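Long-range contacts in adhesin LabA (Helicobacter pylori, PDB 6GMM), which is a lectin-like adhesin that probably attaches the bacterium to LacdiNAc-bearing glycans of the gastric mucosa through its exodomain: residues N240-N251 / A306-P315; L63-G71 / L191-I199. All coordinates share one frame; numbering follows the deposited sequence.

Contacts 1 and 2 are neighbours in one helical bundle of the exodomain, with centres about 11 Å apart. Contact 2 pairs helix 57-76 with helix 188-205. Contact 1 pairs helix 239-264 with the end of helix 287-311 and the turn after it. They come in series along the chain: contact 2 is complete before contact 1 begins. No helix is shared, but the two touch directly. Met248 CE of contact 1 lies 3.4 Å from Leu64 CG of contact 2, and Ile242 and Ile199 also pack together. Helix 239-264 thus lies against both helices of contact 2, so the four helices form one continuous core.

Contact 1: N240-N251 / A306-P315; sequences NEISAIQDMIKN and AVVKDFERIP
Asp310 is the knob of this contact: its side chain sits in a hole formed by Ala244, Asp247, Met248 and Asn251. Asn251 ND2 donates to the syn lone pair of Asp310 OD2 at 2.8 Å. The amide and carboxylate are nearly coplanar, 16° apart. A water receives a bond from Asn251 ND2 and donates one to Asp310 OD1, so it bridges the same two groups.

Arg313 reaches across to helix 239-264, its chain bent at chi3 (52°). This places NH1 3.0 Å from Asp247 OD2 in a salt bridge at the guanidinium edge. Ser243 OG takes weak bonds from both NH1 and NH2. Asn240 ND2 donates to Arg313 O at 3.1 Å from above the carbonyl plane, and also to Glu241 OE2.

The apolar side is built on Met248. Its SD meets the edge of the Phe311 ring, 3.8 Å from CD1, a Met-aromatic contact. Its CE also lies 4.0 Å from Val307 CG1. Ala244 CB rests on Ile314 CG1 at 3.8 Å.

In the second shell, Arg303 bonds to Asn251 OD1, and Val319 of helix 316-323 touches both Phe311 and Ile314. The segment axes run antiparallel at 174°, 8.5 Å apart. A type I turn from Phe311 to Ile314 follows. This is an antiparallel helix pair of a helical bundle, with one knob-into-hole at Asp310 and an Arg313 salt bridge from the turn that ends helix 287-311.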
loop_
_atom_site.group_PDB
_atom_site.type_symbol
_atom_site.label_atom_id
_atom_site.label_comp_id
_atom_site.label_asym_id
_atom_site.label_seq_id
_atom_site.Cartn_x
_atom_site.Cartn_y
_atom_site.Cartn_z
ATOM N N ASN A 240 15.751 -3.807 -12.540
ATOM C CA ASN A 240 14.487 -4.414 -12.102
ATOM C C ASN A 240 14.266 -4.212 -10.602
ATOM O O ASN A 240 13.212 -3.742 -10.215
ATOM C CB ASN A 240 14.468 -5.899 -12.471
ATOM C CG ASN A 240 13.269 -6.656 -11.977
ATOM O OD1 ASN A 240 12.243 -6.712 -12.646
ATOM N ND2 ASN A 240 13.376 -7.259 -10.799
ATOM N N GLU A 241 15.277 -4.526 -9.779
ATOM C CA GLU A 241 15.238 -4.433 -8.321
ATOM C C GLU A 241 15.097 -3.006 -7.833
ATOM O O GLU A 241 14.294 -2.761 -6.944
ATOM C CB GLU A 241 16.423 -5.147 -7.675
ATOM C CG GLU A 241 16.425 -6.651 -7.916
ATOM C CD GLU A 241 16.656 -7.115 -9.346
ATOM O OE1 GLU A 241 17.386 -6.427 -10.099
ATOM O OE2 GLU A 241 16.075 -8.156 -9.724
ATOM N N ILE A 242 15.816 -2.054 -8.449
ATOM C CA ILE A 242 15.679 -0.620 -8.133
ATOM C C ILE A 242 14.223 -0.196 -8.464
ATOM O O ILE A 242 13.571 0.442 -7.645
ATOM C CB ILE A 242 16.716 0.208 -8.943
ATOM C CG1 ILE A 242 18.166 -0.055 -8.445
ATOM C CG2 ILE A 242 16.374 1.707 -8.971
ATOM C CD1 ILE A 242 19.231 0.282 -9.476
ATOM N N SER A 243 13.723 -0.580 -9.652
ATOM C CA SER A 243 12.381 -0.199 -10.067
ATOM C C SER A 243 11.312 -0.705 -9.082
ATOM O O SER A 243 10.502 0.104 -8.602
ATOM C CB SER A 243 12.091 -0.644 -11.498
ATOM O OG SER A 243 10.823 -0.163 -11.923
ATOM N N ALA A 244 11.377 -2.016 -8.723
ATOM C CA ALA A 244 10.439 -2.647 -7.790
ATOM C C ALA A 244 10.472 -1.951 -6.447
ATOM O O ALA A 244 9.429 -1.739 -5.851
ATOM C CB ALA A 244 10.791 -4.111 -7.611
ATOM N N ILE A 245 11.654 -1.558 -5.988
ATOM C CA ILE A 245 11.774 -0.942 -4.673
ATOM C C ILE A 245 11.233 0.479 -4.676
ATOM O O ILE A 245 10.577 0.874 -3.711
ATOM C CB ILE A 245 13.218 -1.054 -4.106
ATOM C CG1 ILE A 245 13.630 -2.558 -3.956
ATOM C CG2 ILE A 245 13.300 -0.313 -2.764
ATOM C CD1 ILE A 245 15.155 -2.814 -3.542
ATOM N N GLN A 246 11.490 1.238 -5.755
ATOM C CA GLN A 246 10.986 2.613 -5.905
ATOM C C GLN A 246 9.483 2.660 -5.827
ATOM O O GLN A 246 8.943 3.510 -5.112
ATOM C CB GLN A 246 11.464 3.245 -7.222
ATOM C CG GLN A 246 12.979 3.552 -7.210
ATOM C CD GLN A 246 13.345 4.841 -6.503
ATOM O OE1 GLN A 246 13.971 5.723 -7.114
ATOM N NE2 GLN A 246 13.061 4.949 -5.174
ATOM N N ASP A 247 8.800 1.713 -6.509
ATOM C CA ASP A 247 7.333 1.616 -6.520
ATOM C C ASP A 247 6.824 1.177 -5.124
ATOM O O ASP A 247 5.787 1.656 -4.666
ATOM C CB ASP A 247 6.922 0.604 -7.582
ATOM C CG ASP A 247 7.110 1.057 -9.023
ATOM O OD1 ASP A 247 6.990 2.286 -9.290
ATOM O OD2 ASP A 247 7.236 0.177 -9.905
ATOM N N MET A 248 7.579 0.283 -4.435
ATOM C CA MET A 248 7.256 -0.180 -3.083
ATOM C C MET A 248 7.210 1.039 -2.139
ATOM O O MET A 248 6.263 1.203 -1.383
ATOM C CB MET A 248 8.327 -1.155 -2.596
ATOM C CG MET A 248 8.099 -2.577 -3.029
ATOM S SD MET A 248 9.448 -3.649 -2.495
ATOM C CE MET A 248 9.046 -3.811 -0.813
ATOM N N ILE A 249 8.210 1.918 -2.242
ATOM C CA ILE A 249 8.317 3.149 -1.451
ATOM C C ILE A 249 7.135 4.096 -1.788
ATOM O O ILE A 249 6.513 4.656 -0.875
ATOM C CB ILE A 249 9.702 3.801 -1.752
ATOM C CG1 ILE A 249 10.844 3.001 -1.086
ATOM C CG2 ILE A 249 9.741 5.303 -1.367
ATOM C CD1 ILE A 249 12.303 3.259 -1.704
ATOM N N LYS A 250 6.853 4.267 -3.108
ATOM C CA LYS A 250 5.814 5.155 -3.598
ATOM C C LYS A 250 4.431 4.721 -3.077
ATOM O O LYS A 250 3.714 5.532 -2.483
ATOM C CB LYS A 250 5.901 5.298 -5.133
ATOM C CG LYS A 250 4.605 5.773 -5.795
ATOM C CD LYS A 250 4.787 6.098 -7.280
ATOM C CE LYS A 250 3.495 6.550 -7.937
ATOM N NZ LYS A 250 3.737 7.296 -9.205
ATOM N N ASN A 251 4.115 3.429 -3.209
ATOM C CA ASN A 251 2.865 2.841 -2.731
ATOM C C ASN A 251 2.736 2.880 -1.196
ATOM O O ASN A 251 1.727 3.355 -0.700
ATOM C CB ASN A 251 2.675 1.434 -3.300
ATOM C CG ASN A 251 2.216 1.422 -4.749
ATOM O OD1 ASN A 251 1.220 2.039 -5.111
ATOM N ND2 ASN A 251 2.911 0.700 -5.616
ATOM N N ALA A 306 -0.386 -3.581 -3.312
ATOM C CA ALA A 306 0.464 -3.176 -4.445
ATOM C C ALA A 306 1.941 -3.309 -4.106
ATOM O O ALA A 306 2.770 -3.603 -4.984
ATOM C CB ALA A 306 0.147 -1.760 -4.872
ATOM N N VAL A 307 2.266 -3.103 -2.822
ATOM C CA VAL A 307 3.631 -3.250 -2.312
ATOM C C VAL A 307 4.029 -4.730 -2.495
ATOM O O VAL A 307 5.157 -4.967 -2.922
ATOM C CB VAL A 307 3.779 -2.771 -0.849
ATOM C CG1 VAL A 307 5.132 -3.221 -0.249
ATOM C CG2 VAL A 307 3.593 -1.244 -0.744
ATOM N N VAL A 308 3.096 -5.693 -2.219
ATOM C CA VAL A 308 3.344 -7.143 -2.376
ATOM C C VAL A 308 3.684 -7.418 -3.832
ATOM O O VAL A 308 4.713 -8.022 -4.133
ATOM C CB VAL A 308 2.173 -8.058 -1.911
ATOM C CG1 VAL A 308 2.499 -9.533 -2.135
ATOM C CG2 VAL A 308 1.792 -7.809 -0.461
ATOM N N LYS A 309 2.840 -6.904 -4.721
ATOM C CA LYS A 309 2.937 -7.075 -6.160
ATOM C C LYS A 309 4.208 -6.495 -6.745
ATOM O O LYS A 309 4.773 -7.134 -7.628
ATOM C CB LYS A 309 1.680 -6.540 -6.853
ATOM C CG LYS A 309 0.394 -7.296 -6.443
ATOM C CD LYS A 309 0.486 -8.839 -6.461
ATOM C CE LYS A 309 0.424 -9.466 -7.833
ATOM N NZ LYS A 309 0.407 -10.955 -7.750
ATOM N N ASP A 310 4.691 -5.339 -6.222
ATOM C CA ASP A 310 5.967 -4.727 -6.655
ATOM C C ASP A 310 7.149 -5.619 -6.208
ATOM O O ASP A 310 8.033 -5.952 -7.016
ATOM C CB ASP A 310 6.136 -3.315 -6.072
ATOM C CG ASP A 310 5.108 -2.297 -6.499
ATOM O OD1 ASP A 310 4.683 -2.331 -7.686
ATOM O OD2 ASP A 310 4.756 -1.431 -5.665
ATOM N N PHE A 311 7.123 -6.037 -4.923
ATOM C CA PHE A 311 8.125 -6.909 -4.334
ATOM C C PHE A 311 8.293 -8.234 -5.112
ATOM O O PHE A 311 9.411 -8.736 -5.237
ATOM C CB PHE A 311 7.811 -7.192 -2.857
ATOM C CG PHE A 311 8.922 -7.993 -2.210
ATOM C CD1 PHE A 311 10.097 -7.377 -1.807
ATOM C CD2 PHE A 311 8.834 -9.376 -2.107
ATOM C CE1 PHE A 311 11.145 -8.123 -1.268
ATOM C CE2 PHE A 311 9.877 -10.122 -1.561
ATOM C CZ PHE A 311 11.025 -9.494 -1.145
ATOM N N GLU A 312 7.216 -8.764 -5.667
ATOM C CA GLU A 312 7.243 -10.039 -6.381
ATOM C C GLU A 312 7.826 -9.934 -7.782
ATOM O O GLU A 312 8.007 -10.971 -8.424
ATOM C CB GLU A 312 5.863 -10.714 -6.390
ATOM C CG GLU A 312 5.489 -11.329 -5.051
ATOM C CD GLU A 312 4.110 -11.959 -4.969
ATOM O OE1 GLU A 312 3.441 -12.108 -6.020
ATOM O OE2 GLU A 312 3.716 -12.343 -3.844
ATOM N N ARG A 313 8.192 -8.702 -8.235
ATOM C CA ARG A 313 8.894 -8.520 -9.516
ATOM C C ARG A 313 10.348 -8.945 -9.322
ATOM O O ARG A 313 11.038 -9.242 -10.298
ATOM C CB ARG A 313 8.862 -7.072 -9.998
ATOM C CG ARG A 313 7.481 -6.557 -10.337
ATOM C CD ARG A 313 7.517 -5.053 -10.495
ATOM N NE ARG A 313 8.574 -4.658 -11.423
ATOM C CZ ARG A 313 8.923 -3.403 -11.677
ATOM N NH1 ARG A 313 8.289 -2.398 -11.087
ATOM N NH2 ARG A 313 9.889 -3.142 -12.544
ATOM N N ILE A 314 10.816 -8.943 -8.052
ATOM C CA ILE A 314 12.164 -9.347 -7.648
ATOM C C ILE A 314 12.223 -10.889 -7.715
ATOM O O ILE A 314 11.367 -11.546 -7.108
ATOM C CB ILE A 314 12.532 -8.808 -6.224
ATOM C CG1 ILE A 314 12.342 -7.257 -6.134
ATOM C CG2 ILE A 314 13.925 -9.285 -5.780
ATOM C CD1 ILE A 314 12.984 -6.519 -4.924
ATOM N N PRO A 315 13.216 -11.486 -8.429
ATOM C CA PRO A 315 13.258 -12.956 -8.528
ATOM C C PRO A 315 13.466 -13.638 -7.188
ATOM O O PRO A 315 14.264 -13.184 -6.374
ATOM C CB PRO A 315 14.416 -13.237 -9.492
ATOM C CG PRO A 315 15.128 -11.991 -9.631
ATOM C CD PRO A 315 14.276 -10.858 -9.238
HETATM O O HOH W 1 3.244 -0.231 -8.618
#

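Contact 2: L63-G71 / L191-I199; sequences LLALNAAAG and LLEQASTII
Helix segments 63-71 and 191-199 run in the same general direction, with their axes 9.2 Å apart at closest approach and crossing at 30°. Ala69 and Ala195 mark the nearest backbone approach, and their CB atoms meet at 3.7 Å. Both CB atoms point toward the opposite helix, and with such short side chains the two backbones come close here.

Leu66 carries most of one end of the contact. Its side chain crosses that of Leu191 at about a right angle. Both methyls touch Leu191 CB, and CD2 also lies 3.5 Å from the backbone oxygen Leu191 O. The same CD2 reaches Ala195 CB at 4.0 Å, so this one branch bridges successive turns of helix 188-205. The chi1 of Leu66 (-55°) sets CG anti to the carbonyl carbon, and chi2 (176°) extends CD1 and turns CD2 out to the side, against Leu191 O and Ala195 CB. Beside it, Leu192 CD2 rests on Ala65 CB at 3.8 Å.

At the other end, two isoleucines of helix 188-205 meet Ala69 from the same side. Ile199 CD1 approaches Ala69 CA at 3.9 Å. Ile198 CG2 lies 3.8 Å from Ala69 O. All the contacts between the segments are apolar or van der Waals in kind, and every touching residue is buried.

Neighbouring parts of the chain cover the margins. Ile152 from a loop packs on both Leu66 and Leu191. Ile141 of helix 128-145 touches Ile198, while Gln246 of helix 239-264 touches Ile199. Asn67 OD1 accepts a bond from Gly350 N, tying helix 57-76 to the chain just before helix 354-366. The arrangement is two roughly parallel helices packed through small alanines, with leucines and isoleucines around them, in the core of a helical bundle, within the SabA-like adhesion domain.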
loop_
_atom_site.group_PDB
_atom_site.type_symbol
_atom_site.label_atom_id
_atom_site.label_comp_id
_atom_site.label_asym_id
_atom_site.label_seq_id
_atom_site.Cartn_x
_atom_site.Cartn_y
_atom_site.Cartn_z
ATOM N N LEU A 63 7.285 -1.519 6.617
ATOM C CA LEU A 63 8.385 -2.420 6.976
ATOM C C LEU A 63 9.055 -3.080 5.768
ATOM O O LEU A 63 10.279 -3.067 5.680
ATOM C CB LEU A 63 7.867 -3.489 7.953
ATOM C CG LEU A 63 8.313 -3.323 9.413
ATOM C CD1 LEU A 63 7.957 -1.930 9.965
ATOM C CD2 LEU A 63 7.712 -4.432 10.294
ATOM N N LEU A 64 8.279 -3.612 4.819
ATOM C CA LEU A 64 8.905 -4.247 3.650
ATOM C C LEU A 64 9.607 -3.247 2.790
ATOM O O LEU A 64 10.687 -3.555 2.333
ATOM C CB LEU A 64 7.888 -5.056 2.808
ATOM C CG LEU A 64 8.480 -5.983 1.716
ATOM C CD1 LEU A 64 9.481 -6.940 2.287
ATOM C CD2 LEU A 64 7.361 -6.727 0.953
ATOM N N ALA A 65 9.035 -2.057 2.571
ATOM C CA ALA A 65 9.719 -1.030 1.772
ATOM C C ALA A 65 11.044 -0.661 2.421
ATOM O O ALA A 65 12.045 -0.597 1.711
ATOM C CB ALA A 65 8.845 0.215 1.610
ATOM N N LEU A 66 11.087 -0.518 3.771
ATOM C CA LEU A 66 12.339 -0.137 4.472
ATOM C C LEU A 66 13.411 -1.234 4.404
ATOM O O LEU A 66 14.529 -0.980 3.933
ATOM C CB LEU A 66 12.054 0.293 5.928
ATOM C CG LEU A 66 11.036 1.419 6.131
ATOM C CD1 LEU A 66 10.794 1.666 7.590
ATOM C CD2 LEU A 66 11.451 2.714 5.426
ATOM N N ASN A 67 13.057 -2.463 4.820
ATOM C CA ASN A 67 13.941 -3.625 4.760
ATOM C C ASN A 67 14.394 -3.852 3.327
ATOM O O ASN A 67 15.542 -4.213 3.098
ATOM C CB ASN A 67 13.223 -4.866 5.265
ATOM C CG ASN A 67 13.026 -4.884 6.760
ATOM O OD1 ASN A 67 13.894 -4.481 7.535
ATOM N ND2 ASN A 67 11.878 -5.363 7.204
ATOM N N ALA A 68 13.525 -3.641 2.352
ATOM C CA ALA A 68 13.994 -3.851 0.983
ATOM C C ALA A 68 14.950 -2.741 0.522
ATOM O O ALA A 68 15.890 -3.040 -0.219
ATOM C CB ALA A 68 12.834 -4.043 0.021
ATOM N N ALA A 69 14.788 -1.491 1.020
ATOM C CA ALA A 69 15.729 -0.433 0.609
ATOM C C ALA A 69 17.097 -0.632 1.278
ATOM O O ALA A 69 18.118 -0.600 0.592
ATOM C CB ALA A 69 15.177 0.941 0.905
ATOM N N ALA A 70 17.107 -0.911 2.606
ATOM C CA ALA A 70 18.319 -1.173 3.375
ATOM C C ALA A 70 18.998 -2.455 2.876
ATOM O O ALA A 70 20.218 -2.491 2.743
ATOM C CB ALA A 70 17.997 -1.285 4.862
ATOM N N GLY A 71 18.213 -3.478 2.604
ATOM C CA GLY A 71 18.708 -4.760 2.110
ATOM C C GLY A 71 19.446 -4.662 0.782
ATOM O O GLY A 71 20.480 -5.311 0.627
ATOM N N LEU A 191 11.177 7.890 7.502
ATOM C CA LEU A 191 11.820 6.629 7.116
ATOM C C LEU A 191 11.663 6.294 5.648
ATOM O O LEU A 191 12.649 5.929 5.012
ATOM C CB LEU A 191 11.361 5.476 8.010
ATOM C CG LEU A 191 11.661 5.706 9.492
ATOM C CD1 LEU A 191 11.099 4.616 10.338
ATOM C CD2 LEU A 191 13.154 5.928 9.730
ATOM N N LEU A 192 10.467 6.480 5.085
ATOM C CA LEU A 192 10.254 6.241 3.657
ATOM C C LEU A 192 11.054 7.210 2.787
ATOM O O LEU A 192 11.478 6.833 1.691
ATOM C CB LEU A 192 8.762 6.267 3.297
ATOM C CG LEU A 192 8.002 5.018 3.731
ATOM C CD1 LEU A 192 6.551 5.261 3.678
ATOM C CD2 LEU A 192 8.381 3.777 2.872
ATOM N N GLU A 193 11.297 8.437 3.292
ATOM C CA GLU A 193 12.116 9.421 2.597
ATOM C C GLU A 193 13.579 8.931 2.596
ATOM O O GLU A 193 14.257 8.991 1.552
ATOM C CB GLU A 193 11.980 10.818 3.239
ATOM C CG GLU A 193 12.960 11.860 2.690
ATOM C CD GLU A 193 12.942 12.093 1.185
ATOM O OE1 GLU A 193 11.835 12.194 0.605
ATOM O OE2 GLU A 193 14.039 12.186 0.586
ATOM N N GLN A 194 14.037 8.386 3.765
ATOM C CA GLN A 194 15.380 7.837 3.940
ATOM C C GLN A 194 15.558 6.705 2.943
ATOM O O GLN A 194 16.565 6.661 2.241
ATOM C CB GLN A 194 15.599 7.304 5.373
ATOM C CG GLN A 194 15.656 8.346 6.493
ATOM C CD GLN A 194 16.101 9.705 6.030
ATOM O OE1 GLN A 194 17.217 9.904 5.528
ATOM N NE2 GLN A 194 15.217 10.667 6.182
ATOM N N ALA A 195 14.542 5.839 2.824
ATOM C CA ALA A 195 14.558 4.702 1.908
ATOM C C ALA A 195 14.660 5.219 0.470
ATOM O O ALA A 195 15.326 4.590 -0.344
ATOM C CB ALA A 195 13.285 3.895 2.077
ATOM N N SER A 196 14.004 6.365 0.158
ATOM C CA SER A 196 14.029 6.912 -1.206
ATOM C C SER A 196 15.370 7.492 -1.533
ATOM O O SER A 196 15.825 7.355 -2.663
ATOM C CB SER A 196 12.926 7.942 -1.419
ATOM O OG SER A 196 12.870 8.313 -2.787
ATOM N N THR A 197 16.040 8.106 -0.533
ATOM C CA THR A 197 17.371 8.671 -0.684
ATOM C C THR A 197 18.356 7.585 -1.081
ATOM O O THR A 197 19.172 7.818 -1.984
ATOM C CB THR A 197 17.796 9.396 0.591
ATOM O OG1 THR A 197 16.959 10.539 0.753
ATOM C CG2 THR A 197 19.272 9.844 0.552
ATOM N N ILE A 198 18.317 6.422 -0.402
ATOM C CA ILE A 198 19.197 5.296 -0.724
ATOM C C ILE A 198 19.096 4.939 -2.215
ATOM O O ILE A 198 20.072 5.083 -2.911
ATOM C CB ILE A 198 18.892 4.056 0.154
ATOM C CG1 ILE A 198 19.253 4.306 1.644
ATOM C CG2 ILE A 198 19.604 2.805 -0.416
ATOM C CD1 ILE A 198 18.777 3.209 2.581
ATOM N N ILE A 199 17.895 4.554 -2.691
ATOM C CA ILE A 199 17.606 4.084 -4.043
ATOM C C ILE A 199 17.770 5.191 -5.077
ATOM O O ILE A 199 18.425 4.960 -6.097
ATOM C CB ILE A 199 16.212 3.372 -4.128
ATOM C CG1 ILE A 199 15.963 2.424 -2.915
ATOM C CG2 ILE A 199 16.041 2.615 -5.455
ATOM C CD1 ILE A 199 16.831 1.096 -2.848
#